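PDB 6GZF: glutathione S-transferase from Natrialba magadii ATCC 43099, which probably transfers glutathione to or from small molecules as a Xi class glutathione transferase, the class of the glutathionyl-hydroquinone reductases. Local coordinates for residues W221-L231 with F268-L278; I183-N192 with E238-T246. One frame throughout, in Å; residues are numbered along the deposited sequence.

Contact 1. Residues W221-L231 with F268-L278; sequences WDDVLADQRYL and FDNLWPYLRDL
Asp-222 and Asn-270 bring the two backbones closest, CA to CA 5.5 Å, where helix 204-224 is about to end and helix 271-279 begins. Asp-222 suits this place because one oxygen, OD1, accepts both the N-H of Asn-270 (3.1 Å from N to OD1) and that of Leu-271 (3.0 Å from N to OD1), tying down amides at the start of a helix; a water joins OD2 to Asp-269 N. Farther on, Leu-225 sets CD1 over the centre of the Tyr-274 ring, a CH-pi contact 3.6 Å from methyl to centroid. At the other end Arg-229, CG opposite its own backbone N (chi1 179°) and the chain extended to NE, meets Asp-277 side-on and nearly coplanar: in this salt bridge Arg-229 NE lies 2.8 Å from Asp-277 OD2 and Arg-229 NH2 2.9 Å from Asp-277 OD1. A methionine in its place would probably leave the Asp-277 carboxylate without its charged mate. Leu-231 packs against the hydroxyl end of Tyr-274, which probably hydrogen-bonds to Asp-240 OD2 of helix 238-247. That helix also receives Leu-278 on Phe-244, while Trp-221 packs on helix 177-192, so the contact borders both helices within the C-terminal GST domain.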
loop_
_atom_site.group_PDB
_atom_site.type_symbol
_atom_site.label_atom_id
_atom_site.label_comp_id
_atom_site.label_asym_id
_atom_site.label_seq_id
_atom_site.Cartn_x
_atom_site.Cartn_y
_atom_site.Cartn_z
ATOM N N TRP A 221 -14.008 9.750 15.436
ATOM C CA TRP A 221 -13.133 10.395 16.407
ATOM C C TRP A 221 -12.498 11.660 15.842
ATOM O O TRP A 221 -12.007 12.502 16.590
ATOM C CB TRP A 221 -12.048 9.425 16.879
ATOM C CG TRP A 221 -12.587 8.300 17.709
ATOM C CD1 TRP A 221 -12.637 6.980 17.368
ATOM C CD2 TRP A 221 -13.170 8.400 19.014
ATOM N NE1 TRP A 221 -13.208 6.251 18.383
ATOM C CE2 TRP A 221 -13.544 7.098 19.405
ATOM C CE3 TRP A 221 -13.410 9.463 19.890
ATOM C CZ2 TRP A 221 -14.144 6.832 20.633
ATOM C CZ3 TRP A 221 -14.005 9.197 21.110
ATOM C CH2 TRP A 221 -14.366 7.891 21.470
ATOM N N ASP A 222 -12.511 11.794 14.519
ATOM C CA ASP A 222 -12.006 13.002 13.881
ATOM C C ASP A 222 -12.957 14.164 14.136
ATOM O O ASP A 222 -12.524 15.295 14.364
ATOM C CB ASP A 222 -11.814 12.787 12.379
ATOM C CG ASP A 222 -11.170 13.981 11.698
ATOM O OD1 ASP A 222 -9.963 14.214 11.923
ATOM O OD2 ASP A 222 -11.871 14.684 10.940
ATOM N N ASP A 223 -14.255 13.880 14.102
ATOM C CA ASP A 223 -15.266 14.892 14.388
ATOM C C ASP A 223 -15.295 15.221 15.876
ATOM O O ASP A 223 -15.559 16.359 16.265
ATOM C CB ASP A 223 -16.648 14.424 13.926
ATOM C CG ASP A 223 -16.740 14.270 12.421
ATOM O OD1 ASP A 223 -15.902 14.863 11.708
ATOM O OD2 ASP A 223 -17.654 13.561 11.950
ATOM N N VAL A 224 -15.025 14.216 16.701
ATOM C CA VAL A 224 -15.011 14.388 18.147
ATOM C C VAL A 224 -13.844 15.279 18.567
ATOM O O VAL A 224 -13.980 16.126 19.450
ATOM C CB VAL A 224 -14.917 13.027 18.876
ATOM C CG1 VAL A 224 -14.710 13.223 20.371
ATOM C CG2 VAL A 224 -16.165 12.198 18.609
ATOM N N LEU A 225 -12.704 15.098 17.907
ATOM C CA LEU A 225 -11.490 15.831 18.249
ATOM C C LEU A 225 -11.439 17.216 17.610
ATOM O O LEU A 225 -10.382 17.842 17.556
ATOM C CB LEU A 225 -10.255 15.029 17.838
ATOM C CG LEU A 225 -9.943 13.799 18.694
ATOM C CD1 LEU A 225 -8.688 13.101 18.198
ATOM C CD2 LEU A 225 -9.800 14.194 20.153
ATOM N N ALA A 226 -12.582 17.691 17.126
ATOM C CA ALA A 226 -12.652 19.009 16.511
ATOM C C ALA A 226 -12.925 20.087 17.554
ATOM O O ALA A 226 -12.600 21.258 17.347
ATOM C CB ALA A 226 -13.723 19.031 15.432
ATOM N N ASP A 227 -13.521 19.689 18.674
ATOM C CA ASP A 227 -13.917 20.646 19.702
ATOM C C ASP A 227 -13.333 20.310 21.072
ATOM O O ASP A 227 -13.583 21.018 22.047
ATOM C CB ASP A 227 -15.443 20.727 19.786
ATOM C CG ASP A 227 -16.077 21.085 18.458
ATOM O OD1 ASP A 227 -15.872 22.222 17.981
ATOM O OD2 ASP A 227 -16.779 20.226 17.886
ATOM N N GLN A 228 -12.557 19.234 21.142
ATOM C CA GLN A 228 -11.846 18.882 22.366
ATOM C C GLN A 228 -10.439 18.394 22.029
ATOM O O GLN A 228 -10.243 17.655 21.064
ATOM C CB GLN A 228 -12.619 17.825 23.163
ATOM C CG GLN A 228 -12.856 16.515 22.431
ATOM C CD GLN A 228 -13.951 15.685 23.071
ATOM O OE1 GLN A 228 -15.098 16.122 23.168
ATOM N NE2 GLN A 228 -13.601 14.484 23.518
ATOM N N ARG A 229 -9.463 18.820 22.825
ATOM C CA ARG A 229 -8.058 18.569 22.519
ATOM C C ARG A 229 -7.705 17.085 22.519
ATOM O O ARG A 229 -7.015 16.606 21.619
ATOM C CB ARG A 229 -7.156 19.309 23.509
ATOM C CG ARG A 229 -5.677 19.081 23.256
ATOM C CD ARG A 229 -4.803 19.997 24.093
ATOM N NE ARG A 229 -3.393 19.849 23.743
ATOM C CZ ARG A 229 -2.430 20.670 24.148
ATOM N NH1 ARG A 229 -2.720 21.707 24.922
ATOM N NH2 ARG A 229 -1.175 20.455 23.778
ATOM N N TYR A 230 -8.176 16.360 23.526
ATOM C CA TYR A 230 -7.865 14.941 23.638
ATOM C C TYR A 230 -9.128 14.088 23.547
ATOM O O TYR A 230 -10.240 14.616 23.488
ATOM C CB TYR A 230 -7.118 14.665 24.943
ATOM C CG TYR A 230 -5.849 15.478 25.089
ATOM C CD1 TYR A 230 -4.784 15.300 24.215
ATOM C CD2 TYR A 230 -5.718 16.427 26.095
ATOM C CE1 TYR A 230 -3.624 16.043 24.341
ATOM C CE2 TYR A 230 -4.563 17.173 26.230
ATOM C CZ TYR A 230 -3.518 16.977 25.350
ATOM O OH TYR A 230 -2.365 17.718 25.481
ATOM N N LEU A 231 -8.948 12.770 23.528
ATOM C CA LEU A 231 -10.060 11.841 23.341
ATOM C C LEU A 231 -11.081 11.928 24.471
ATOM O O LEU A 231 -12.285 11.991 24.224
ATOM C CB LEU A 231 -9.537 10.408 23.214
ATOM C CG LEU A 231 -8.742 10.115 21.941
ATOM C CD1 LEU A 231 -8.261 8.674 21.926
ATOM C CD2 LEU A 231 -9.579 10.417 20.710
ATOM N N PHE A 268 -6.625 13.837 7.451
ATOM C CA PHE A 268 -7.701 14.177 8.378
ATOM C C PHE A 268 -7.490 15.569 8.965
ATOM O O PHE A 268 -6.371 15.943 9.318
ATOM C CB PHE A 268 -7.803 13.140 9.498
ATOM C CG PHE A 268 -8.489 11.867 9.088
ATOM C CD1 PHE A 268 -9.869 11.761 9.146
ATOM C CD2 PHE A 268 -7.756 10.774 8.652
ATOM C CE1 PHE A 268 -10.506 10.594 8.773
ATOM C CE2 PHE A 268 -8.390 9.603 8.276
ATOM C CZ PHE A 268 -9.766 9.513 8.338
ATOM N N ASP A 269 -8.576 16.330 9.070
ATOM C CA ASP A 269 -8.516 17.704 9.555
ATOM C C ASP A 269 -8.032 17.807 10.998
ATOM O O ASP A 269 -7.324 18.749 11.354
ATOM C CB ASP A 269 -9.889 18.373 9.435
ATOM C CG ASP A 269 -10.345 18.520 7.997
ATOM O OD1 ASP A 269 -9.483 18.689 7.110
ATOM O OD2 ASP A 269 -11.570 18.471 7.754
ATOM N N ASN A 270 -8.411 16.838 11.824
ATOM C CA ASN A 270 -8.180 16.947 13.259
ATOM C C ASN A 270 -7.279 15.859 13.843
ATOM O O ASN A 270 -6.611 16.087 14.849
ATOM C CB ASN A 270 -9.522 16.948 13.994
ATOM C CG ASN A 270 -10.455 18.038 13.499
ATOM O OD1 ASN A 270 -11.632 17.792 13.236
ATOM N ND2 ASN A 270 -9.930 19.250 13.365
ATOM N N LEU A 271 -7.258 14.685 13.220
ATOM C CA LEU A 271 -6.449 13.576 13.722
ATOM C C LEU A 271 -4.955 13.816 13.520
ATOM O O LEU A 271 -4.137 13.422 14.352
ATOM C CB LEU A 271 -6.858 12.264 13.051
ATOM C CG LEU A 271 -8.228 11.695 13.419
ATOM C CD1 LEU A 271 -8.528 10.450 12.598
ATOM C CD2 LEU A 271 -8.296 11.387 14.907
ATOM N N TRP A 272 -4.605 14.459 12.412
ATOM C CA TRP A 272 -3.206 14.738 12.098
ATOM C C TRP A 272 -2.574 15.793 13.017
ATOM O O TRP A 272 -1.448 15.603 13.473
ATOM C CB TRP A 272 -3.068 15.156 10.628
ATOM C CG TRP A 272 -1.683 15.594 10.216
ATOM C CD1 TRP A 272 -1.364 16.712 9.500
ATOM C CD2 TRP A 272 -0.440 14.923 10.483
ATOM N NE1 TRP A 272 -0.006 16.782 9.307
ATOM C CE2 TRP A 272 0.584 15.698 9.900
ATOM C CE3 TRP A 272 -0.094 13.746 11.157
ATOM C CZ2 TRP A 272 1.927 15.337 9.973
ATOM C CZ3 TRP A 272 1.242 13.391 11.228
ATOM C CH2 TRP A 272 2.236 14.183 10.638
ATOM N N PRO A 273 -3.279 16.912 13.292
ATOM C CA PRO A 273 -2.698 17.812 14.296
ATOM C C PRO A 273 -2.701 17.177 15.685
ATOM O O PRO A 273 -1.843 17.481 16.512
ATOM C CB PRO A 273 -3.618 19.037 14.253
ATOM C CG PRO A 273 -4.309 18.959 12.933
ATOM C CD PRO A 273 -4.474 17.502 12.661
ATOM N N TYR A 274 -3.675 16.304 15.924
ATOM C CA TYR A 274 -3.765 15.550 17.168
ATOM C C TYR A 274 -2.549 14.646 17.339
ATOM O O TYR A 274 -1.967 14.571 18.420
ATOM C CB TYR A 274 -5.059 14.729 17.184
ATOM C CG TYR A 274 -5.179 13.720 18.302
ATOM C CD1 TYR A 274 -5.546 14.112 19.583
ATOM C CD2 TYR A 274 -4.960 12.368 18.067
ATOM C CE1 TYR A 274 -5.670 13.187 20.604
ATOM C CE2 TYR A 274 -5.084 11.438 19.080
ATOM C CZ TYR A 274 -5.438 11.853 20.345
ATOM O OH TYR A 274 -5.560 10.927 21.356
ATOM N N LEU A 275 -2.169 13.970 16.260
ATOM C CA LEU A 275 -1.005 13.090 16.265
ATOM C C LEU A 275 0.282 13.886 16.460
ATOM O O LEU A 275 1.200 13.441 17.151
ATOM C CB LEU A 275 -0.942 12.284 14.967
ATOM C CG LEU A 275 0.269 11.370 14.765
ATOM C CD1 LEU A 275 0.358 10.342 15.879
ATOM C CD2 LEU A 275 0.198 10.689 13.408
ATOM N N ARG A 276 0.346 15.063 15.846
ATOM C CA ARG A 276 1.487 15.951 16.024
ATOM C C ARG A 276 1.527 16.494 17.448
ATOM O O ARG A 276 2.599 16.705 18.011
ATOM C CB ARG A 276 1.444 17.103 15.015
ATOM C CG ARG A 276 2.006 16.747 13.647
ATOM C CD ARG A 276 1.950 17.928 12.688
ATOM N NE ARG A 276 0.600 18.175 12.188
ATOM C CZ ARG A 276 -0.009 19.356 12.227
ATOM N NH1 ARG A 276 0.609 20.409 12.745
ATOM N NH2 ARG A 276 -1.237 19.484 11.745
ATOM N N ASP A 277 0.351 16.710 18.029
ATOM C CA ASP A 277 0.255 17.211 19.394
ATOM C C ASP A 277 0.744 16.167 20.396
ATOM O O ASP A 277 1.312 16.509 21.432
ATOM C CB ASP A 277 -1.184 17.621 19.712
ATOM C CG ASP A 277 -1.294 18.418 20.997
ATOM O OD1 ASP A 277 -0.253 18.895 21.497
ATOM O OD2 ASP A 277 -2.425 18.572 21.507
ATOM N N LEU A 278 0.527 14.895 20.076
ATOM C CA LEU A 278 0.960 13.804 20.946
ATOM C C LEU A 278 2.448 13.518 20.785
ATOM O O LEU A 278 3.161 13.321 21.768
ATOM C CB LEU A 278 0.157 12.535 20.662
ATOM C CG LEU A 278 -1.352 12.602 20.886
ATOM C CD1 LEU A 278 -1.980 11.237 20.665
ATOM C CD2 LEU A 278 -1.662 13.120 22.276
HETATM O O HOH W 1 -11.274 15.522 8.335
HETATM O O HOH W 2 -4.590 17.227 20.315
#

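Contact 2. Residues I183-N192 with E238-T246; sequences IIDNIYEPIN and EADIAMFTT
Isoleucines of 183-192 meet two alanines, Met-243 and Thr-246 of 238-246 across two helices that run almost parallel, their axes 14° apart and 9.3 Å at closest approach. The tight part lies at the start, where the backbones come within 5.2 Å, CA of Ile-184 to CA of Ala-239. The alanine's small side chain keeps the helices close here: Ile-183 CG2 rests on Ala-239 CB at 3.9 Å, while Ile-184 lays CG1 against Ala-239 CA and sends CD1 to the CB of Glu-238. One turn on, Ile-187 holds CG1 between its backbone N and carbonyl carbon (chi1 74°), which directs CD1 to Ala-242 CB at 3.9 Å and alongside Met-243. Met-243, CG opposite its backbone N (chi1 -177°) and the rest of the chain then folded over, brings CE to Ile-191 CD1 at 3.8 Å; a long, unbranched thioether can bend to lie along the isoleucine.

Toward the C-terminal end the backbones stand farther apart and a single water bridges them, donating to Asn-192 O at 2.7 Å and to Thr-246 OG1 at 2.8 Å. Thr-246 suits this boundary, since its CG2 still touches Ile-191 CG2. The first helix widens into a pi-type turn here, Ile-187 O accepting from both Ile-191 N and Asn-192 N. Asp-185, Asn-186 and Glu-189, clear of the second helix, are exposed to solvent. Aliphatic packing thus gives way to polar atoms where the Thr-246 side chain nears Tyr-254 and Tyr-196, predicted respectively to lower the pKa of the active-site cysteine and to act as proton donor/acceptor, a change consistent with the approach to the catalytic region.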
loop_
_atom_site.group_PDB
_atom_site.type_symbol
_atom_site.label_atom_id
_atom_site.label_comp_id
_atom_site.label_asym_id
_atom_site.label_seq_id
_atom_site.Cartn_x
_atom_site.Cartn_y
_atom_site.Cartn_z
ATOM N N ILE A 183 -13.472 4.631 25.911
ATOM C CA ILE A 183 -12.794 4.914 24.650
ATOM C C ILE A 183 -11.810 3.806 24.285
ATOM O O ILE A 183 -11.740 3.382 23.131
ATOM C CB ILE A 183 -12.048 6.262 24.704
ATOM C CG1 ILE A 183 -13.037 7.405 24.934
ATOM C CG2 ILE A 183 -11.273 6.500 23.418
ATOM C CD1 ILE A 183 -12.390 8.765 24.987
ATOM N N ILE A 184 -11.055 3.341 25.277
ATOM C CA ILE A 184 -10.104 2.251 25.080
ATOM C C ILE A 184 -10.805 1.000 24.557
ATOM O O ILE A 184 -10.310 0.331 23.649
ATOM C CB ILE A 184 -9.357 1.910 26.388
ATOM C CG1 ILE A 184 -8.481 3.083 26.826
ATOM C CG2 ILE A 184 -8.508 0.659 26.215
ATOM C CD1 ILE A 184 -7.912 2.933 28.221
ATOM N N ASP A 185 -11.970 0.701 25.122
ATOM C CA ASP A 185 -12.733 -0.474 24.723
ATOM C C ASP A 185 -13.304 -0.324 23.316
ATOM O O ASP A 185 -13.346 -1.287 22.550
ATOM C CB ASP A 185 -13.861 -0.741 25.722
ATOM C CG ASP A 185 -14.345 -2.178 25.685
ATOM O OD1 ASP A 185 -13.808 -3.005 26.454
ATOM O OD2 ASP A 185 -15.259 -2.481 24.888
ATOM N N ASN A 186 -13.737 0.887 22.975
ATOM C CA ASN A 186 -14.363 1.135 21.682
ATOM C C ASN A 186 -13.360 1.019 20.539
ATOM O O ASN A 186 -13.527 0.187 19.650
ATOM C CB ASN A 186 -15.027 2.517 21.666
ATOM C CG ASN A 186 -15.879 2.753 20.421
ATOM O OD1 ASN A 186 -15.793 2.016 19.436
ATOM N ND2 ASN A 186 -16.702 3.796 20.462
ATOM N N ILE A 187 -12.317 1.844 20.571
ATOM C CA ILE A 187 -11.334 1.895 19.488
ATOM C C ILE A 187 -10.539 0.600 19.333
ATOM O O ILE A 187 -9.778 0.440 18.378
ATOM C CB ILE A 187 -10.327 3.043 19.700
ATOM C CG1 ILE A 187 -9.336 2.685 20.811
ATOM C CG2 ILE A 187 -11.050 4.343 20.012
ATOM C CD1 ILE A 187 -7.963 3.303 20.631
ATOM N N TYR A 188 -10.718 -0.317 20.277
ATOM C CA TYR A 188 -9.929 -1.540 20.330
ATOM C C TYR A 188 -10.082 -2.419 19.091
ATOM O O TYR A 188 -9.090 -2.849 18.503
ATOM C CB TYR A 188 -10.299 -2.343 21.577
ATOM C CG TYR A 188 -9.519 -3.625 21.719
ATOM C CD1 TYR A 188 -8.169 -3.603 22.042
ATOM C CD2 TYR A 188 -10.129 -4.858 21.536
ATOM C CE1 TYR A 188 -7.449 -4.768 22.174
ATOM C CE2 TYR A 188 -9.417 -6.031 21.667
ATOM C CZ TYR A 188 -8.076 -5.979 21.987
ATOM O OH TYR A 188 -7.353 -7.139 22.122
ATOM N N GLU A 189 -11.322 -2.689 18.695
ATOM C CA GLU A 189 -11.574 -3.587 17.570
ATOM C C GLU A 189 -11.469 -2.910 16.192
ATOM O O GLU A 189 -10.777 -3.425 15.314
ATOM C CB GLU A 189 -12.946 -4.255 17.721
ATOM C CG GLU A 189 -13.007 -5.664 17.153
ATOM C CD GLU A 189 -14.428 -6.166 16.982
ATOM O OE1 GLU A 189 -15.225 -6.044 17.936
ATOM O OE2 GLU A 189 -14.746 -6.685 15.890
ATOM N N PRO A 190 -12.146 -1.762 15.985
ATOM C CA PRO A 190 -12.084 -1.208 14.626
ATOM C C PRO A 190 -10.753 -0.542 14.276
ATOM O O PRO A 190 -10.425 -0.453 13.094
ATOM C CB PRO A 190 -13.211 -0.171 14.626
ATOM C CG PRO A 190 -13.305 0.262 16.037
ATOM C CD PRO A 190 -13.045 -0.972 16.846
ATOM N N ILE A 191 -10.002 -0.087 15.274
ATOM C CA ILE A 191 -8.780 0.667 15.006
ATOM C C ILE A 191 -7.508 -0.078 15.410
ATOM O O ILE A 191 -6.631 -0.303 14.577
ATOM C CB ILE A 191 -8.806 2.034 15.714
ATOM C CG1 ILE A 191 -9.905 2.917 15.118
ATOM C CG2 ILE A 191 -7.460 2.725 15.590
ATOM C CD1 ILE A 191 -10.160 4.188 15.897
ATOM N N ASN A 192 -7.405 -0.454 16.683
ATOM C CA ASN A 192 -6.210 -1.135 17.178
ATOM C C ASN A 192 -5.996 -2.501 16.528
ATOM O O ASN A 192 -4.902 -2.802 16.051
ATOM C CB ASN A 192 -6.274 -1.289 18.700
ATOM C CG ASN A 192 -6.156 0.038 19.425
ATOM O OD1 ASN A 192 -5.631 1.011 18.882
ATOM N ND2 ASN A 192 -6.637 0.082 20.662
ATOM N N GLU A 238 -4.805 7.481 29.107
ATOM C CA GLU A 238 -4.409 6.217 28.496
ATOM C C GLU A 238 -5.106 6.007 27.159
ATOM O O GLU A 238 -4.579 5.334 26.273
ATOM C CB GLU A 238 -4.725 5.043 29.423
ATOM C CG GLU A 238 -4.008 5.065 30.759
ATOM C CD GLU A 238 -4.279 3.812 31.573
ATOM O OE1 GLU A 238 -4.932 2.890 31.040
ATOM O OE2 GLU A 238 -3.841 3.747 32.740
ATOM N N ALA A 239 -6.299 6.579 27.029
ATOM C CA ALA A 239 -7.087 6.467 25.807
ATOM C C ALA A 239 -6.327 7.036 24.615
ATOM O O ALA A 239 -6.424 6.521 23.501
ATOM C CB ALA A 239 -8.421 7.178 25.973
ATOM N N ASP A 240 -5.566 8.097 24.860
ATOM C CA ASP A 240 -4.778 8.731 23.812
ATOM C C ASP A 240 -3.563 7.886 23.444
ATOM O O ASP A 240 -3.145 7.862 22.288
ATOM C CB ASP A 240 -4.333 10.128 24.246
ATOM C CG ASP A 240 -5.496 11.000 24.680
ATOM O OD1 ASP A 240 -5.851 10.965 25.877
ATOM O OD2 ASP A 240 -6.059 11.712 23.823
ATOM N N ILE A 241 -3.001 7.197 24.433
ATOM C CA ILE A 241 -1.831 6.354 24.213
ATOM C C ILE A 241 -2.178 5.154 23.333
ATOM O O ILE A 241 -1.398 4.764 22.463
ATOM C CB ILE A 241 -1.234 5.860 25.548
ATOM C CG1 ILE A 241 -0.863 7.052 26.434
ATOM C CG2 ILE A 241 -0.015 4.982 25.303
ATOM C CD1 ILE A 241 -0.128 6.671 27.698
ATOM N N ALA A 242 -3.356 4.579 23.559
ATOM C CA ALA A 242 -3.831 3.461 22.754
ATOM C C ALA A 242 -4.016 3.883 21.298
ATOM O O ALA A 242 -3.605 3.176 20.379
ATOM C CB ALA A 242 -5.133 2.917 23.319
ATOM N N MET A 243 -4.629 5.046 21.103
ATOM C CA MET A 243 -4.868 5.585 19.769
ATOM C C MET A 243 -3.565 5.970 19.071
ATOM O O MET A 243 -3.394 5.729 17.876
ATOM C CB MET A 243 -5.795 6.802 19.850
ATOM C CG MET A 243 -6.161 7.406 18.504
ATOM S SD MET A 243 -7.269 6.361 17.543
ATOM C CE MET A 243 -8.793 7.295 17.656
ATOM N N PHE A 244 -2.652 6.565 19.833
ATOM C CA PHE A 244 -1.405 7.101 19.293
ATOM C C PHE A 244 -0.512 6.043 18.650
ATOM O O PHE A 244 0.044 6.266 17.576
ATOM C CB PHE A 244 -0.629 7.826 20.397
ATOM C CG PHE A 244 0.789 8.158 20.028
ATOM C CD1 PHE A 244 1.073 9.244 19.217
ATOM C CD2 PHE A 244 1.840 7.393 20.506
ATOM C CE1 PHE A 244 2.377 9.550 18.879
ATOM C CE2 PHE A 244 3.145 7.695 20.172
ATOM C CZ PHE A 244 3.414 8.774 19.359
ATOM N N THR A 245 -0.373 4.896 19.307
ATOM C CA THR A 245 0.532 3.854 18.832
ATOM C C THR A 245 0.051 3.222 17.528
ATOM O O THR A 245 0.833 2.602 16.807
ATOM C CB THR A 245 0.719 2.752 19.887
ATOM O OG1 THR A 245 -0.561 2.252 20.293
ATOM C CG2 THR A 245 1.446 3.304 21.103
ATOM N N THR A 246 -1.235 3.378 17.231
ATOM C CA THR A 246 -1.782 2.920 15.961
ATOM C C THR A 246 -1.586 3.988 14.891
ATOM O O THR A 246 -1.060 3.712 13.813
ATOM C CB THR A 246 -3.280 2.579 16.070
ATOM O OG1 THR A 246 -3.464 1.508 17.005
ATOM C CG2 THR A 246 -3.832 2.162 14.716
HETATM O O HOH W 3 -2.972 -0.918 15.803
#

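How the contacts relate
Both contacts are largely buried and belong to the helical C-terminal domain, but contact 2 lies nearer the middle of the chain, its centre about 10 Å from the chain's centre against about 21 Å for contact 1. Contact 2 pairs two helices mainly through aliphatic packing; contact 1, more peripheral and partly made of loop, adds a salt bridge and carboxylate-to-amide hydrogen bonds to its apolar packing. They hold different helices yet meet directly at Leu-231: its N probably donates to OD2 of Asp-240, whose CB points away from helix 177-192, and its side chain packs against helix 238-247. Their segments alternate along the chain, interlacing the outer contact with the inner one.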